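Long-range contacts in L-ornithine N(5)-monooxygenase (Pseudomonas aeruginosa, PDB 3S5W), which catalyses the NADPH- and oxygen-dependent hydroxylation of L-ornithine to N5-hydroxyornithine using FAD as cofactor, the first step toward the hydroxamate groups of the siderophore pyoverdin: residues K265-S270 with Y305-T310; E241-L246 with E314-V319; Q84-K89 with G120-C125. One frame throughout, in Å; residues are numbered along the deposited sequence.

Contact 1 of 3, residues K265-S270 with Y305-T310. With NAP (NADP nicotinamide-adenine-dinucleotide phosphate), chain F.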
loop_
_atom_site.group_PDB
_atom_site.type_symbol
_atom_site.label_atom_id
_atom_site.label_comp_id
_atom_site.label_asym_id
_atom_site.label_seq_id
_atom_site.Cartn_x
_atom_site.Cartn_y
_atom_site.Cartn_z
ATOM N N LYS A 265 -7.392 -18.295 4.719
ATOM C CA LYS A 265 -7.204 -18.995 3.448
ATOM C C LYS A 265 -5.882 -18.609 2.808
ATOM O O LYS A 265 -5.478 -17.458 2.926
ATOM C CB LYS A 265 -8.336 -18.663 2.492
ATOM C CG LYS A 265 -9.690 -18.960 3.153
ATOM C CD LYS A 265 -10.712 -19.489 2.263
ATOM C CE LYS A 265 -11.963 -19.800 3.088
ATOM N NZ LYS A 265 -13.099 -19.801 2.142
ATOM N N PRO A 266 -5.234 -19.569 2.120
ATOM C CA PRO A 266 -3.863 -19.331 1.681
ATOM C C PRO A 266 -3.799 -18.475 0.429
ATOM O O PRO A 266 -4.611 -18.625 -0.505
ATOM C CB PRO A 266 -3.325 -20.748 1.385
ATOM C CG PRO A 266 -4.568 -21.576 1.046
ATOM C CD PRO A 266 -5.656 -20.983 1.931
ATOM N N ALA A 267 -2.801 -17.605 0.420
ATOM C CA ALA A 267 -2.468 -16.795 -0.743
ATOM C C ALA A 267 -1.948 -17.685 -1.873
ATOM O O ALA A 267 -1.058 -18.511 -1.647
ATOM C CB ALA A 267 -1.414 -15.768 -0.360
ATOM N N ASP A 268 -2.515 -17.512 -3.071
ATOM C CA ASP A 268 -2.088 -18.270 -4.240
ATOM C C ASP A 268 -0.927 -17.558 -4.959
ATOM O O ASP A 268 -1.133 -16.540 -5.620
ATOM C CB ASP A 268 -3.259 -18.492 -5.212
ATOM C CG ASP A 268 -2.973 -19.594 -6.259
ATOM O OD1 ASP A 268 -1.780 -19.965 -6.432
ATOM O OD2 ASP A 268 -3.950 -20.066 -6.914
ATOM N N ASP A 269 0.283 -18.112 -4.818
ATOM C CA ASP A 269 1.430 -17.727 -5.654
ATOM C C ASP A 269 2.015 -18.955 -6.426
ATOM O O ASP A 269 3.174 -18.932 -6.832
ATOM C CB ASP A 269 2.509 -17.037 -4.780
ATOM C CG ASP A 269 3.175 -18.015 -3.804
ATOM O OD1 ASP A 269 2.573 -19.078 -3.516
ATOM O OD2 ASP A 269 4.316 -17.743 -3.373
ATOM N N SER A 270 1.200 -19.991 -6.661
ATOM C CA SER A 270 1.618 -21.124 -7.506
ATOM C C SER A 270 1.971 -20.551 -8.908
ATOM O O SER A 270 1.408 -19.518 -9.323
ATOM C CB SER A 270 0.504 -22.219 -7.569
ATOM O OG SER A 270 -0.679 -21.721 -8.203
ATOM N N TYR A 305 -5.987 -10.746 -2.044
ATOM C CA TYR A 305 -6.907 -10.169 -1.066
ATOM C C TYR A 305 -7.526 -11.245 -0.193
ATOM O O TYR A 305 -7.863 -12.337 -0.711
ATOM C CB TYR A 305 -8.040 -9.414 -1.791
ATOM C CG TYR A 305 -7.558 -8.217 -2.569
ATOM C CD1 TYR A 305 -7.181 -7.047 -1.894
ATOM C CD2 TYR A 305 -7.506 -8.232 -3.975
ATOM C CE1 TYR A 305 -6.741 -5.934 -2.578
ATOM C CE2 TYR A 305 -7.058 -7.109 -4.693
ATOM C CZ TYR A 305 -6.680 -5.958 -3.974
ATOM O OH TYR A 305 -6.232 -4.826 -4.619
ATOM N N SER A 306 -7.670 -10.931 1.108
ATOM C CA SER A 306 -8.273 -11.813 2.126
ATOM C C SER A 306 -7.559 -13.167 2.218
ATOM O O SER A 306 -8.202 -14.226 2.417
ATOM C CB SER A 306 -9.772 -12.048 1.845
ATOM O OG SER A 306 -10.474 -10.815 1.773
ATOM N N VAL A 307 -6.237 -13.136 2.077
ATOM C CA VAL A 307 -5.466 -14.375 2.104
ATOM C C VAL A 307 -4.194 -14.125 2.925
ATOM O O VAL A 307 -3.774 -12.970 3.130
ATOM C CB VAL A 307 -5.087 -14.871 0.698
ATOM C CG1 VAL A 307 -6.316 -15.487 -0.059
ATOM C CG2 VAL A 307 -4.379 -13.762 -0.150
ATOM N N VAL A 308 -3.623 -15.222 3.387
ATOM C CA VAL A 308 -2.493 -15.240 4.308
ATOM C C VAL A 308 -1.452 -16.224 3.735
ATOM O O VAL A 308 -1.821 -17.277 3.175
ATOM C CB VAL A 308 -2.978 -15.773 5.672
ATOM C CG1 VAL A 308 -1.873 -15.797 6.718
ATOM C CG2 VAL A 308 -4.194 -14.933 6.192
ATOM N N ASP A 309 -0.171 -15.859 3.841
ATOM C CA ASP A 309 0.918 -16.784 3.499
ATOM C C ASP A 309 0.705 -18.165 4.161
ATOM O O ASP A 309 0.394 -18.249 5.358
ATOM C CB ASP A 309 2.270 -16.201 3.928
ATOM C CG ASP A 309 3.379 -17.225 3.817
ATOM O OD1 ASP A 309 3.839 -17.738 4.865
ATOM O OD2 ASP A 309 3.740 -17.576 2.664
ATOM N N THR A 310 0.821 -19.242 3.370
ATOM C CA THR A 310 0.605 -20.596 3.894
ATOM C C THR A 310 1.332 -20.881 5.213
ATOM O O THR A 310 0.732 -21.433 6.123
ATOM C CB THR A 310 0.939 -21.682 2.832
ATOM O OG1 THR A 310 0.011 -21.548 1.758
ATOM C CG2 THR A 310 0.741 -23.087 3.397
HETATM P PA NAP F . -7.143 -7.453 2.669
HETATM O O1A NAP F . -6.553 -8.616 1.996
HETATM O O2A NAP F . -7.981 -6.627 1.822
HETATM O O5B NAP F . -7.828 -8.000 3.991
HETATM C C5B NAP F . -8.878 -7.263 4.497
HETATM C C4B NAP F . -9.448 -8.144 5.589
HETATM O O4B NAP F . -10.343 -7.302 6.258
HETATM C C3B NAP F . -10.239 -9.319 4.998
HETATM O O3B NAP F . -10.141 -10.365 5.956
HETATM C C2B NAP F . -11.656 -8.719 4.990
HETATM O O2B NAP F . -12.631 -9.704 5.174
HETATM C C1B NAP F . -11.645 -7.827 6.255
HETATM N N9A NAP F . -12.676 -6.784 6.134
HETATM C C8A NAP F . -12.732 -5.776 5.194
HETATM N N7A NAP F . -13.840 -5.031 5.405
HETATM C C5A NAP F . -14.500 -5.569 6.445
HETATM C C6A NAP F . -15.701 -5.228 7.068
HETATM N N6A NAP F . -16.424 -4.208 6.623
HETATM N N1A NAP F . -16.127 -5.981 8.122
HETATM C C2A NAP F . -15.415 -7.050 8.595
HETATM N N3A NAP F . -14.219 -7.396 7.979
HETATM C C4A NAP F . -13.788 -6.675 6.915
HETATM O O3 NAP F . -6.013 -6.559 3.397
HETATM P PN NAP F . -4.601 -6.903 4.149
HETATM O O1N NAP F . -4.143 -5.598 4.731
HETATM O O2N NAP F . -4.700 -8.081 5.072
HETATM O O5D NAP F . -3.760 -7.237 2.817
HETATM C C5D NAP F . -2.867 -8.295 2.541
HETATM C C4D NAP F . -1.890 -7.579 1.615
HETATM O O4D NAP F . -0.558 -8.017 1.657
HETATM C C3D NAP F . -2.184 -7.581 0.123
HETATM O O3D NAP F . -3.412 -6.961 -0.175
HETATM C C2D NAP F . -0.924 -6.855 -0.374
HETATM O O2D NAP F . -1.008 -5.442 -0.506
HETATM C C1D NAP F . 0.110 -7.194 0.708
HETATM P P2B NAP F . -13.542 -10.303 3.975
HETATM O O1X NAP F . -14.689 -10.926 4.762
HETATM O O2X NAP F . -12.617 -11.290 3.290
HETATM O O3X NAP F . -13.933 -9.181 3.046
HETATM O O HOH W 1 -7.888 -15.545 4.769
HETATM O O HOH W 2 0.654 -18.727 0.466
#

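Contact 2 of 3, residues E241-L246 with E314-V319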
loop_
_atom_site.group_PDB
_atom_site.type_symbol
_atom_site.label_atom_id
_atom_site.label_comp_id
_atom_site.label_asym_id
_atom_site.label_seq_id
_atom_site.Cartn_x
_atom_site.Cartn_y
_atom_site.Cartn_z
ATOM N N GLU A 241 -0.623 -11.198 10.763
ATOM C CA GLU A 241 0.650 -10.644 11.308
ATOM C C GLU A 241 0.429 -9.993 12.663
ATOM O O GLU A 241 1.218 -10.184 13.577
ATOM C CB GLU A 241 1.277 -9.664 10.315
ATOM C CG GLU A 241 1.882 -10.437 9.116
ATOM C CD GLU A 241 2.635 -9.571 8.110
ATOM O OE1 GLU A 241 2.626 -8.311 8.235
ATOM O OE2 GLU A 241 3.268 -10.164 7.188
ATOM N N ALA A 242 -0.649 -9.215 12.786
ATOM C CA ALA A 242 -1.031 -8.637 14.082
ATOM C C ALA A 242 -1.223 -9.712 15.140
ATOM O O ALA A 242 -0.696 -9.617 16.272
ATOM C CB ALA A 242 -2.322 -7.804 13.935
ATOM N N PHE A 243 -1.969 -10.764 14.798
ATOM C CA PHE A 243 -2.145 -11.837 15.750
ATOM C C PHE A 243 -0.836 -12.467 16.220
ATOM O O PHE A 243 -0.662 -12.731 17.398
ATOM C CB PHE A 243 -3.025 -12.953 15.177
ATOM C CG PHE A 243 -3.238 -14.087 16.134
ATOM C CD1 PHE A 243 -4.178 -13.971 17.172
ATOM C CD2 PHE A 243 -2.512 -15.283 16.000
ATOM C CE1 PHE A 243 -4.373 -15.031 18.081
ATOM C CE2 PHE A 243 -2.691 -16.350 16.888
ATOM C CZ PHE A 243 -3.647 -16.218 17.941
ATOM N N ILE A 244 0.054 -12.769 15.289
ATOM C CA ILE A 244 1.280 -13.482 15.645
ATOM C C ILE A 244 2.180 -12.542 16.489
ATOM O O ILE A 244 2.831 -12.978 17.479
ATOM C CB ILE A 244 1.977 -13.993 14.346
ATOM C CG1 ILE A 244 1.314 -15.300 13.888
ATOM C CG2 ILE A 244 3.497 -14.145 14.522
ATOM C CD1 ILE A 244 1.359 -16.492 14.940
ATOM N N ASP A 245 2.217 -11.264 16.116
ATOM C CA ASP A 245 2.958 -10.325 16.951
ATOM C C ASP A 245 2.436 -10.247 18.401
ATOM O O ASP A 245 3.222 -10.282 19.352
ATOM C CB ASP A 245 2.993 -8.931 16.354
ATOM C CG ASP A 245 4.109 -8.099 16.953
ATOM O OD1 ASP A 245 5.279 -8.508 16.812
ATOM O OD2 ASP A 245 3.816 -7.051 17.539
ATOM N N LEU A 246 1.114 -10.127 18.581
ATOM C CA LEU A 246 0.548 -10.163 19.934
ATOM C C LEU A 246 0.926 -11.458 20.639
ATOM O O LEU A 246 1.383 -11.433 21.812
ATOM C CB LEU A 246 -0.978 -9.949 19.947
ATOM C CG LEU A 246 -1.381 -8.548 19.442
ATOM C CD1 LEU A 246 -2.894 -8.463 19.292
ATOM C CD2 LEU A 246 -0.886 -7.476 20.405
ATOM N N GLU A 314 -0.192 -21.937 8.980
ATOM C CA GLU A 314 0.239 -23.131 9.757
ATOM C C GLU A 314 0.678 -22.717 11.170
ATOM O O GLU A 314 0.360 -23.382 12.167
ATOM C CB GLU A 314 1.390 -23.847 9.018
ATOM C CG GLU A 314 0.890 -24.743 7.868
ATOM C CD GLU A 314 2.018 -25.179 6.888
ATOM O OE1 GLU A 314 1.678 -25.591 5.754
ATOM O OE2 GLU A 314 3.229 -25.099 7.242
ATOM N N ARG A 315 1.395 -21.595 11.239
ATOM C CA ARG A 315 1.850 -21.072 12.542
ATOM C C ARG A 315 0.666 -20.726 13.438
ATOM O O ARG A 315 0.641 -21.088 14.612
ATOM C CB ARG A 315 2.715 -19.825 12.416
ATOM C CG ARG A 315 4.166 -20.120 12.132
ATOM C CD ARG A 315 4.985 -18.814 12.095
ATOM N NE ARG A 315 5.166 -18.151 13.392
ATOM C CZ ARG A 315 5.910 -17.048 13.558
ATOM N NH1 ARG A 315 6.519 -16.503 12.516
ATOM N NH2 ARG A 315 6.060 -16.490 14.756
ATOM N N ILE A 316 -0.328 -20.040 12.882
ATOM C CA ILE A 316 -1.494 -19.674 13.679
ATOM C C ILE A 316 -2.304 -20.914 14.109
ATOM O O ILE A 316 -2.733 -21.045 15.275
ATOM C CB ILE A 316 -2.344 -18.597 12.934
ATOM C CG1 ILE A 316 -1.533 -17.285 12.905
ATOM C CG2 ILE A 316 -3.655 -18.302 13.638
ATOM C CD1 ILE A 316 -2.057 -16.274 11.908
ATOM N N TYR A 317 -2.507 -21.830 13.172
ATOM C CA TYR A 317 -3.241 -23.048 13.502
ATOM C C TYR A 317 -2.522 -23.775 14.667
ATOM O O TYR A 317 -3.166 -24.273 15.593
ATOM C CB TYR A 317 -3.296 -23.951 12.296
ATOM C CG TYR A 317 -4.303 -25.063 12.479
ATOM C CD1 TYR A 317 -5.650 -24.829 12.228
ATOM C CD2 TYR A 317 -3.912 -26.346 12.910
ATOM C CE1 TYR A 317 -6.602 -25.840 12.385
ATOM C CE2 TYR A 317 -4.865 -27.370 13.060
ATOM C CZ TYR A 317 -6.195 -27.098 12.792
ATOM O OH TYR A 317 -7.182 -28.066 12.908
ATOM N N GLY A 318 -1.191 -23.753 14.627
ATOM C CA GLY A 318 -0.363 -24.375 15.676
ATOM C C GLY A 318 -0.604 -23.726 17.032
ATOM O O GLY A 318 -0.638 -24.409 18.066
ATOM N N VAL A 319 -0.704 -22.390 17.040
ATOM C CA VAL A 319 -0.981 -21.658 18.287
ATOM C C VAL A 319 -2.311 -22.150 18.897
ATOM O O VAL A 319 -2.398 -22.458 20.106
ATOM C CB VAL A 319 -1.020 -20.122 18.053
ATOM C CG1 VAL A 319 -1.583 -19.405 19.310
ATOM C CG2 VAL A 319 0.387 -19.594 17.673
#

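Contact 3 of 3, residues Q84-K89 with G120-C125. With ONH (N~5~-hydroxy-L-ornithine), chain E; FAD (flavin-adenine dinucleotide), chain C.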
loop_
_atom_site.group_PDB
_atom_site.type_symbol
_atom_site.label_atom_id
_atom_site.label_comp_id
_atom_site.label_asym_id
_atom_site.label_seq_id
_atom_site.Cartn_x
_atom_site.Cartn_y
_atom_site.Cartn_z
ATOM N N GLN A 84 6.053 -10.210 0.682
ATOM C CA GLN A 84 5.207 -11.219 0.036
ATOM C C GLN A 84 5.411 -11.250 -1.460
ATOM O O GLN A 84 4.478 -11.562 -2.219
ATOM C CB GLN A 84 3.748 -10.938 0.320
ATOM C CG GLN A 84 3.524 -10.517 1.707
ATOM C CD GLN A 84 2.105 -10.667 2.049
ATOM O OE1 GLN A 84 1.585 -11.791 2.118
ATOM N NE2 GLN A 84 1.427 -9.540 2.227
ATOM N N ILE A 85 6.630 -10.923 -1.879
ATOM C CA ILE A 85 6.998 -10.907 -3.290
ATOM C C ILE A 85 8.500 -11.215 -3.367
ATOM O O ILE A 85 9.226 -10.912 -2.412
ATOM C CB ILE A 85 6.656 -9.532 -3.908
ATOM C CG1 ILE A 85 6.554 -9.603 -5.450
ATOM C CG2 ILE A 85 7.621 -8.442 -3.408
ATOM C CD1 ILE A 85 6.001 -8.289 -6.088
ATOM N N SER A 86 8.975 -11.824 -4.459
ATOM C CA SER A 86 10.434 -12.080 -4.609
ATOM C C SER A 86 11.231 -10.772 -4.595
ATOM O O SER A 86 10.783 -9.765 -5.159
ATOM C CB SER A 86 10.731 -12.823 -5.920
ATOM O OG SER A 86 12.133 -12.962 -6.163
ATOM N N PHE A 87 12.411 -10.799 -3.978
ATOM C CA PHE A 87 13.295 -9.640 -3.998
ATOM C C PHE A 87 13.710 -9.226 -5.425
ATOM O O PHE A 87 14.142 -8.107 -5.630
ATOM C CB PHE A 87 14.524 -9.868 -3.120
ATOM C CG PHE A 87 15.556 -10.796 -3.725
ATOM C CD1 PHE A 87 16.467 -10.336 -4.675
ATOM C CD2 PHE A 87 15.623 -12.130 -3.330
ATOM C CE1 PHE A 87 17.440 -11.188 -5.213
ATOM C CE2 PHE A 87 16.593 -12.978 -3.866
ATOM C CZ PHE A 87 17.495 -12.495 -4.825
ATOM N N LEU A 88 13.584 -10.127 -6.394
ATOM C CA LEU A 88 13.877 -9.791 -7.779
ATOM C C LEU A 88 12.821 -8.848 -8.405
ATOM O O LEU A 88 13.045 -8.294 -9.479
ATOM C CB LEU A 88 14.039 -11.050 -8.624
ATOM C CG LEU A 88 15.263 -11.931 -8.326
ATOM C CD1 LEU A 88 15.166 -13.261 -9.079
ATOM C CD2 LEU A 88 16.572 -11.187 -8.678
ATOM N N LYS A 89 11.686 -8.687 -7.735
ATOM C CA LYS A 89 10.667 -7.701 -8.156
ATOM C C LYS A 89 10.910 -6.393 -7.364
ATOM O O LYS A 89 9.993 -5.793 -6.775
ATOM C CB LYS A 89 9.269 -8.282 -7.953
ATOM C CG LYS A 89 8.998 -9.532 -8.867
ATOM C CD LYS A 89 7.517 -9.653 -9.218
ATOM C CE LYS A 89 7.172 -10.958 -9.915
ATOM N NZ LYS A 89 5.704 -10.977 -10.337
ATOM N N GLY A 120 19.310 -18.138 1.775
ATOM C CA GLY A 120 18.592 -18.950 0.829
ATOM C C GLY A 120 17.092 -18.633 0.817
ATOM O O GLY A 120 16.278 -19.537 0.655
ATOM N N THR A 121 16.738 -17.353 0.975
ATOM C CA THR A 121 15.327 -16.932 0.837
ATOM C C THR A 121 15.126 -15.909 -0.293
ATOM O O THR A 121 15.968 -15.026 -0.485
ATOM C CB THR A 121 14.747 -16.387 2.159
ATOM O OG1 THR A 121 13.373 -16.052 1.957
ATOM C CG2 THR A 121 15.503 -15.137 2.670
ATOM N N PHE A 122 14.045 -16.037 -1.061
ATOM C CA PHE A 122 13.634 -14.952 -1.975
ATOM C C PHE A 122 12.890 -13.817 -1.271
ATOM O O PHE A 122 12.600 -12.781 -1.881
ATOM C CB PHE A 122 12.757 -15.476 -3.094
ATOM C CG PHE A 122 13.511 -16.162 -4.148
ATOM C CD1 PHE A 122 14.211 -15.429 -5.105
ATOM C CD2 PHE A 122 13.579 -17.530 -4.171
ATOM C CE1 PHE A 122 14.940 -16.062 -6.104
ATOM C CE2 PHE A 122 14.306 -18.170 -5.150
ATOM C CZ PHE A 122 14.979 -17.432 -6.125
ATOM N N TYR A 123 12.575 -14.022 0.002
ATOM C CA TYR A 123 11.708 -13.098 0.739
ATOM C C TYR A 123 12.410 -12.410 1.900
ATOM O O TYR A 123 12.319 -12.884 3.027
ATOM C CB TYR A 123 10.455 -13.849 1.241
ATOM C CG TYR A 123 9.809 -14.588 0.128
ATOM C CD1 TYR A 123 9.167 -13.888 -0.896
ATOM C CD2 TYR A 123 9.905 -15.982 0.029
ATOM C CE1 TYR A 123 8.613 -14.533 -1.970
ATOM C CE2 TYR A 123 9.342 -16.653 -1.060
ATOM C CZ TYR A 123 8.694 -15.916 -2.046
ATOM O OH TYR A 123 8.113 -16.529 -3.129
ATOM N N PRO A 124 13.077 -11.264 1.652
ATOM C CA PRO A 124 13.639 -10.551 2.806
ATOM C C PRO A 124 12.534 -10.072 3.743
ATOM O O PRO A 124 11.369 -10.008 3.342
ATOM C CB PRO A 124 14.349 -9.343 2.169
ATOM C CG PRO A 124 13.665 -9.129 0.901
ATOM C CD PRO A 124 13.252 -10.497 0.402
ATOM N N CYS A 125 12.887 -9.752 4.975
ATOM C CA CYS A 125 11.947 -9.149 5.905
ATOM C C CYS A 125 11.545 -7.767 5.345
ATOM O O CYS A 125 12.343 -7.119 4.634
ATOM C CB CYS A 125 12.597 -9.012 7.280
ATOM S SG CYS A 125 12.910 -10.649 8.020
HETATM C C ONH E . 3.892 -11.402 -7.435
HETATM N N ONH E . 2.534 -12.967 -6.103
HETATM O O ONH E . 4.708 -12.367 -7.508
HETATM C CA ONH E . 2.714 -11.554 -6.516
HETATM C CB ONH E . 2.863 -10.601 -5.324
HETATM C CD ONH E . 1.766 -9.756 -3.287
HETATM N NE ONH E . 0.558 -9.898 -2.516
HETATM C CG ONH E . 1.615 -10.695 -4.462
HETATM O OZ ONH E . 0.601 -9.503 -1.198
HETATM O OXT ONH E . 3.997 -10.322 -8.085
HETATM P PA FAD C . 2.886 3.954 -0.926
HETATM O O1A FAD C . 1.674 3.799 -0.088
HETATM O O2A FAD C . 4.047 3.004 -0.587
HETATM O O5B FAD C . 3.445 5.475 -0.808
HETATM C C5B FAD C . 2.538 6.550 -0.865
HETATM C C4B FAD C . 3.310 7.732 -0.305
HETATM O O4B FAD C . 2.503 8.868 -0.458
HETATM C C3B FAD C . 3.547 7.564 1.192
HETATM O O3B FAD C . 4.933 7.613 1.468
HETATM C C2B FAD C . 2.788 8.732 1.835
HETATM O O2B FAD C . 3.534 9.356 2.875
HETATM C C1B FAD C . 2.659 9.690 0.690
HETATM N N9A FAD C . 1.470 10.535 0.699
HETATM C C8A FAD C . 0.139 10.149 0.826
HETATM N N7A FAD C . -0.628 11.273 0.695
HETATM C C5A FAD C . 0.199 12.328 0.464
HETATM C C6A FAD C . -0.047 13.685 0.258
HETATM N N6A FAD C . -1.294 14.123 0.020
HETATM N N1A FAD C . 1.043 14.529 0.058
HETATM C C2A FAD C . 2.343 14.069 0.040
HETATM N N3A FAD C . 2.592 12.716 0.243
HETATM C C4A FAD C . 1.526 11.871 0.453
HETATM N N1 FAD C . 3.318 -5.012 -2.071
HETATM C C2 FAD C . 4.147 -6.033 -2.517
HETATM O O2 FAD C . 4.347 -6.186 -3.711
HETATM N N3 FAD C . 4.753 -6.890 -1.623
HETATM C C4 FAD C . 4.571 -6.753 -0.269
HETATM O O4 FAD C . 5.175 -7.519 0.502
HETATM C C4X FAD C . 3.720 -5.730 0.193
HETATM N N5 FAD C . 3.499 -5.576 1.554
HETATM C C5X FAD C . 2.652 -4.578 2.006
HETATM C C6 FAD C . 2.436 -4.435 3.385
HETATM C C7 FAD C . 1.593 -3.444 3.870
HETATM C C7M FAD C . 1.401 -3.358 5.363
HETATM C C8 FAD C . 0.939 -2.610 2.970
HETATM C C8M FAD C . 0.016 -1.515 3.423
HETATM C C9 FAD C . 1.146 -2.741 1.601
HETATM C C9A FAD C . 2.020 -3.715 1.098
HETATM N N10 FAD C . 2.239 -3.865 -0.276
HETATM C C10 FAD C . 3.074 -4.885 -0.720
HETATM C "C1'" FAD C . 1.546 -3.015 -1.296
HETATM C "C2'" FAD C . 2.063 -1.564 -1.374
HETATM O "O2'" FAD C . 0.935 -0.827 -1.857
HETATM C "C3'" FAD C . 3.213 -1.480 -2.367
HETATM O "O3'" FAD C . 4.302 -2.353 -2.004
HETATM C "C4'" FAD C . 3.794 -0.046 -2.451
HETATM O "O4'" FAD C . 4.038 0.439 -1.136
HETATM C "C5'" FAD C . 2.948 0.947 -3.290
HETATM O "O5'" FAD C . 3.772 2.065 -3.565
HETATM P P FAD C . 3.189 3.559 -3.781
HETATM O O1P FAD C . 4.407 4.446 -3.876
HETATM O O2P FAD C . 2.260 3.500 -4.962
HETATM O O3P FAD C . 2.378 3.840 -2.436
#

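Contact 1 of 3, residues K265-S270 with Y305-T310
Lys265 and Ala267 reach Val308 through their backbones, one giving its carbonyl and the other its amide. The N-H of Val308 goes to Lys265 O (2.9 Å), and Val308 O accepts from Ala267 N, also at 2.9 Å. Between these two bonds stands Pro266, the bridged partner of Val308; a proline is tolerated here because neither bond needs its nitrogen, and its CA also makes a CA-H...O contact of 3.3 Å with Val308 O. Two waters extend the pairing at its ends. Water 1 accepts from Lys265 N and donates to Ser306 O, while water 2 donates to Ala267 O and accepts from Thr310 N, in the first turn of helix 310-326. The apolar part is small: Val307 turns CG2 between its own backbone N and carbonyl carbon (chi1 -74° for CG1), where it meets Ala267 CB at 3.6 Å, and the methyl of alanine leaves room for this close approach. Asp309 caps the helix through OD1, and its amide is held by Gln237 of the NADP+ site. Next to the bridge, Ser306 grips the dinucleotide twice. Ser306 N points almost straight at NAP O1A (2.7 Å, 171°). Ser306 OG, anti to the carbonyl carbon at chi1 -56°, bonds NAP O2X at 2.7 Å. The backbone and water-mediated bonds tie the loop of Ser306 to that of Lys265 and Ala267, consistent with holding Ser306 at the dinucleotide; its hydroxyl bonds the 2'-phosphate, which NAD+ lacks, and so probably contributes to the preference for NADPH.

Contact 2 of 3, residues E241-L246 with E314-V319
Chi1 of -180° in Phe243 sets CG anti to the backbone N and sends the ring out toward helix 310-326, while Ile244 folds round so that its CG1 and CD1 together face Ile316. On the partner helix, Ile316 CG1 lies between these two residues. It is 3.6 Å from Ile244 CG1 and also packs against CD1 of the same residue; on the other side Ile316 CG1 comes to 3.8 Å from Phe243 CD2. Ile316 CG2 adds to the ring contact along its CD2-CE2 side, 3.9 Å from Phe243 CE2. Val319, one turn on, brings CG1 to the edge of that ring, near its plane and 4.0 Å from Phe243 CZ, and turns its other methyl, CG2, to Ile244 CD1 at 4.2 Å. Branched aliphatic residues suit these places, since the two branches can touch two neighbours and there are few torsions to immobilise. Arg315 lies against Ile244, across its CG2. A bend at chi3 (70°) carries the guanidinium there, and the methyl sits over one face of it, Ile244 CG2 being 3.5 Å from Arg315 NH2. NH2 also makes a salt bridge to Asp248, later on helix 237-249, so the same side chain ties the two helices by both packing and charge. Phe243 also meets the rings of Phe320 and His331 and touches strand 253-258. No hydrogen bond joins the two segments themselves, whose axes pass 10.7 Å apart at 47°. This is apolar helix-helix packing within the Rossmann-type NADPH-binding domain, between the helix that follows the GxGxxA-like turn and a neighbouring helix of the same domain.

Contact 3 of 3, residues Q84-K89 with G120-C125
Phe122 O receives the N-H of Phe87, with Phe87 N at 2.9 Å, in the one hydrogen bond between the two segments. Two further groups gather round this oxygen: Ser86 CA makes a CA-H...O contact with Phe122 O at 3.6 Å, and the Phe87 ring meets it edge-on, Phe87 CD2 lying 3.4 Å from Phe122 O. Chi1 of 75° places that ring between its own backbone N and carbonyl carbon and brings it alongside Phe122, where Phe87 CE2 comes to 3.6 Å from Phe122 CD1. The two rings are nearly parallel (19°) but slid apart, with little overlap. Pro124 packs its CD on Phe87 CB, and the edge of the Tyr123 ring faces Ile85 O, with Tyr123 CD1 at 3.3 Å. Serine suits position 86 because its OG accepts from Leu88 N. From the turn's end Lys89 NZ hydrogen-bonds ONH OXT (2.9 Å), with a weak bond to ONH O; a lysine probably suits a carboxylate. At the other end Gln84 N donates to FAD O4 (2.8 Å, 174°), and Ile85 CD1 lies against both ligands. A type I turn, Ser86 to Lys89, containing an ST turn thus lines the FAD and substrate site, packed against loop 120-125.

In the fold
Along the chain, contact 3 closes first; contact 2 then spans a loop inside which contact 1 is nested. Contacts 1 and 2 have centres 15 Å apart and share helix 310-326, which begins at the end of segment 305-310 and carries segment 314-319. That helix packs on helix 237-249, whose neighbourhood also includes the parallel sheet with strands 228-233 and 253-258, so both contacts belong to the NADPH-binding part. Contact 3 lies 16 Å from contact 1 and 21 Å from contact 2, between centres, and belongs to the flavin side. Asp269 and Tyr123 touch in packing between contacts 1 and 3. Together, contacts 1 and 3 flank the place where nucleotide, flavin and hydroxyornithine come together.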